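Long-range contact in C2 domain protein (Ramazzottius varieornatus, PDB 7DF2), which binds calcium ions through a C2 domain of a kind found specifically in tardigrades: residues A[113-121]-A[191-201]. Residues are numbered along the deposited sequence; the frame is centred on the assembly and turned at random. Where two conformers were deposited one is given.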
# COMPACT_ATOMS: atom_id res chain seq x y z
N THR A 113 3.20 -2.28 9.11
CA THR A 113 3.53 -3.31 8.13
C THR A 113 2.39 -4.31 8.02
O THR A 113 1.80 -4.69 9.03
CB THR A 113 4.83 -4.03 8.53
OG1 THR A 113 5.88 -3.06 8.60
CG2 THR A 113 5.21 -5.10 7.51
N ILE A 114 2.07 -4.71 6.78
CA ILE A 114 1.09 -5.76 6.52
C ILE A 114 1.75 -6.81 5.63
O ILE A 114 2.79 -6.57 5.02
CB ILE A 114 -0.21 -5.22 5.88
CG1 ILE A 114 0.07 -4.54 4.54
CG2 ILE A 114 -0.92 -4.23 6.82
CD1 ILE A 114 -1.22 -4.16 3.79
N SER A 115 1.15 -8.00 5.60
CA SER A 115 1.70 -9.02 4.71
C SER A 115 0.60 -9.86 4.09
O SER A 115 -0.54 -9.91 4.56
CB SER A 115 2.71 -9.93 5.43
OG SER A 115 2.08 -10.72 6.42
N ARG A 116 0.97 -10.51 2.98
CA ARG A 116 0.05 -11.35 2.23
C ARG A 116 0.87 -12.39 1.48
O ARG A 116 2.00 -12.13 1.07
CB ARG A 116 -0.78 -10.53 1.24
CG ARG A 116 -1.85 -11.35 0.51
CD ARG A 116 -2.64 -10.50 -0.48
NE ARG A 116 -3.68 -11.31 -1.12
CZ ARG A 116 -4.52 -10.85 -2.05
NH1 ARG A 116 -4.45 -9.58 -2.45
NH2 ARG A 116 -5.42 -11.66 -2.58
N ASP A 117 0.28 -13.57 1.30
CA ASP A 117 0.97 -14.69 0.67
C ASP A 117 0.42 -14.97 -0.72
O ASP A 117 -0.76 -14.73 -1.01
CB ASP A 117 0.84 -15.97 1.50
CG ASP A 117 1.35 -15.81 2.91
OD1 ASP A 117 2.09 -14.85 3.17
OD2 ASP A 117 1.02 -16.67 3.74
N VAL A 118 1.28 -15.54 -1.56
CA VAL A 118 0.91 -16.07 -2.86
C VAL A 118 1.13 -17.57 -2.78
O VAL A 118 2.23 -18.02 -2.44
CB VAL A 118 1.73 -15.46 -4.00
CG1 VAL A 118 1.49 -16.21 -5.30
CG2 VAL A 118 1.39 -13.97 -4.16
N CYS A 119 0.09 -18.35 -3.07
CA CYS A 119 0.13 -19.79 -2.77
C CYS A 119 -0.05 -20.62 -4.05
O CYS A 119 -1.12 -21.17 -4.30
CB CYS A 119 -0.91 -20.09 -1.73
SG CYS A 119 -0.64 -19.15 -0.18
N GLY A 120 1.01 -20.72 -4.83
CA GLY A 120 1.05 -21.60 -5.98
C GLY A 120 0.65 -20.95 -7.28
O GLY A 120 0.91 -21.51 -8.35
N LYS A 121 0.01 -19.79 -7.21
CA LYS A 121 -0.27 -19.03 -8.42
C LYS A 121 1.01 -18.35 -8.89
O LYS A 121 2.01 -18.27 -8.17
CB LYS A 121 -1.37 -18.00 -8.15
CG LYS A 121 -2.69 -18.31 -8.84
CD LYS A 121 -3.06 -17.24 -9.86
CE LYS A 121 -4.50 -16.79 -9.69
NZ LYS A 121 -5.17 -16.39 -10.97
N ILE A 191 8.27 -19.30 1.20
CA ILE A 191 7.85 -19.91 2.45
C ILE A 191 7.41 -21.34 2.14
O ILE A 191 7.01 -21.62 0.99
CB ILE A 191 6.71 -19.12 3.11
CG1 ILE A 191 5.53 -18.95 2.14
CG2 ILE A 191 7.24 -17.77 3.63
CD1 ILE A 191 4.24 -18.42 2.78
N PRO A 192 7.47 -22.26 3.10
CA PRO A 192 6.97 -23.61 2.84
C PRO A 192 5.49 -23.59 2.50
O PRO A 192 4.73 -22.79 3.05
CB PRO A 192 7.23 -24.35 4.16
CG PRO A 192 8.30 -23.55 4.84
CD PRO A 192 8.07 -22.12 4.44
N GLU A 193 5.09 -24.48 1.58
CA GLU A 193 3.70 -24.52 1.15
C GLU A 193 2.74 -24.68 2.32
O GLU A 193 1.64 -24.11 2.32
CB GLU A 193 3.50 -25.65 0.13
CG GLU A 193 2.05 -25.93 -0.20
CD GLU A 193 1.88 -26.92 -1.34
OE1 GLU A 193 2.91 -27.46 -1.83
OE2 GLU A 193 0.73 -27.16 -1.76
N SER A 194 3.14 -25.46 3.33
CA SER A 194 2.25 -25.73 4.46
C SER A 194 1.90 -24.47 5.23
O SER A 194 0.85 -24.42 5.88
CB SER A 194 2.89 -26.77 5.39
OG SER A 194 4.10 -26.30 5.97
N THR A 195 2.76 -23.45 5.17
CA THR A 195 2.57 -22.21 5.93
C THR A 195 1.90 -21.11 5.13
O THR A 195 1.73 -20.00 5.64
CB THR A 195 3.92 -21.70 6.44
OG1 THR A 195 4.68 -21.17 5.35
CG2 THR A 195 4.73 -22.82 7.09
N CYS A 196 1.51 -21.39 3.89
CA CYS A 196 0.98 -20.35 3.01
C CYS A 196 -0.48 -20.07 3.34
O CYS A 196 -1.30 -21.00 3.43
CB CYS A 196 1.15 -20.80 1.56
SG CYS A 196 1.32 -19.46 0.35
N ARG A 197 -0.82 -18.78 3.55
CA ARG A 197 -2.17 -18.45 4.00
C ARG A 197 -3.05 -18.09 2.81
O ARG A 197 -2.65 -17.25 1.98
CB ARG A 197 -2.16 -17.27 4.98
CG ARG A 197 -1.19 -17.42 6.13
CD ARG A 197 -0.92 -16.06 6.77
NE ARG A 197 -0.11 -15.20 5.91
CZ ARG A 197 0.01 -13.89 6.09
NH1 ARG A 197 -0.64 -13.31 7.09
NH2 ARG A 197 0.77 -13.16 5.29
N PRO A 198 -4.24 -18.68 2.68
CA PRO A 198 -5.17 -18.25 1.63
C PRO A 198 -5.65 -16.82 1.84
O PRO A 198 -5.70 -16.32 2.97
CB PRO A 198 -6.34 -19.25 1.74
CG PRO A 198 -5.81 -20.39 2.57
CD PRO A 198 -4.78 -19.79 3.48
N SER A 199 -6.01 -16.17 0.74
CA SER A 199 -6.42 -14.77 0.77
C SER A 199 -7.24 -14.49 -0.49
O SER A 199 -7.23 -15.26 -1.45
CB SER A 199 -5.22 -13.83 0.85
OG SER A 199 -4.46 -13.92 -0.35
N SER A 200 -7.93 -13.35 -0.47
CA SER A 200 -8.71 -12.91 -1.62
C SER A 200 -8.80 -11.39 -1.62
O SER A 200 -8.80 -10.75 -0.57
CB SER A 200 -10.13 -13.50 -1.60
OG SER A 200 -10.78 -13.19 -0.37
N ASN A 201 -8.87 -10.82 -2.83
CA ASN A 201 -9.22 -9.41 -2.94
C ASN A 201 -10.66 -9.16 -2.54
O ASN A 201 -11.02 -8.01 -2.27
CB ASN A 201 -8.99 -8.89 -4.36
CG ASN A 201 -7.53 -8.58 -4.65
OD1 ASN A 201 -6.62 -9.13 -4.01
ND2 ASN A 201 -7.29 -7.71 -5.61
O HOH W 1 -0.11 -10.60 7.95
O HOH W 2 -5.30 -14.80 -3.55
O HOH W 3 -2.18 -14.34 2.53
O HOH W 4 -3.06 -16.06 -0.59
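The disulfide C119–C196 pins the C-terminal tail of this C2 beta-sandwich to strand 107-119, an outermost strand of the four-stranded sheet, away from the calcium sites. The SG atoms of C119 and C196 are 2.1 Å apart, with chi3 -97°, a relaxed twist; a covalent link suits a tail that runs as loop here. Beside it D117 and R197 pair through charge. R197 grips the carboxylate side-on, R197 NE reaching D117 OD2 at 2.9 Å and R197 NH2 reaching D117 OD1 at 3.0 Å. Both oxygens lie near the guanidinium plane, yet the nitrogens come from above the carboxylate, the two planes being 55° apart. The backbone N of R197 also donates to D117 OD2, along the anti lone pair at 2.8 Å, while R42 of strand 41-51 forms a salt bridge with OD1; an aspartate suits a place with so many donors. R197 NH2 further donates to S115 OG, a small hydroxyl that accepts at close quarters.

R116 leaves the strand facing away from the tail, but its extended chain, CG anti to the backbone N (chi1 -175°), brings the guanidinium to S199 and N201, two acceptors only a long, many-donor side chain could serve together. R116 NE donates in plane to the compact S199 OG at 2.8 Å, and E79 makes a salt bridge with NH2. A leucine in its place would probably leave S199 OG and N201 OD1 without this donor and E79 without this charge partner. N201 ND2, turned to D77 and S89, keeps OD1 for the arginine: R116 NH1 approaches N201 OD1 nearly along the C=O axis, at 2.7 Å.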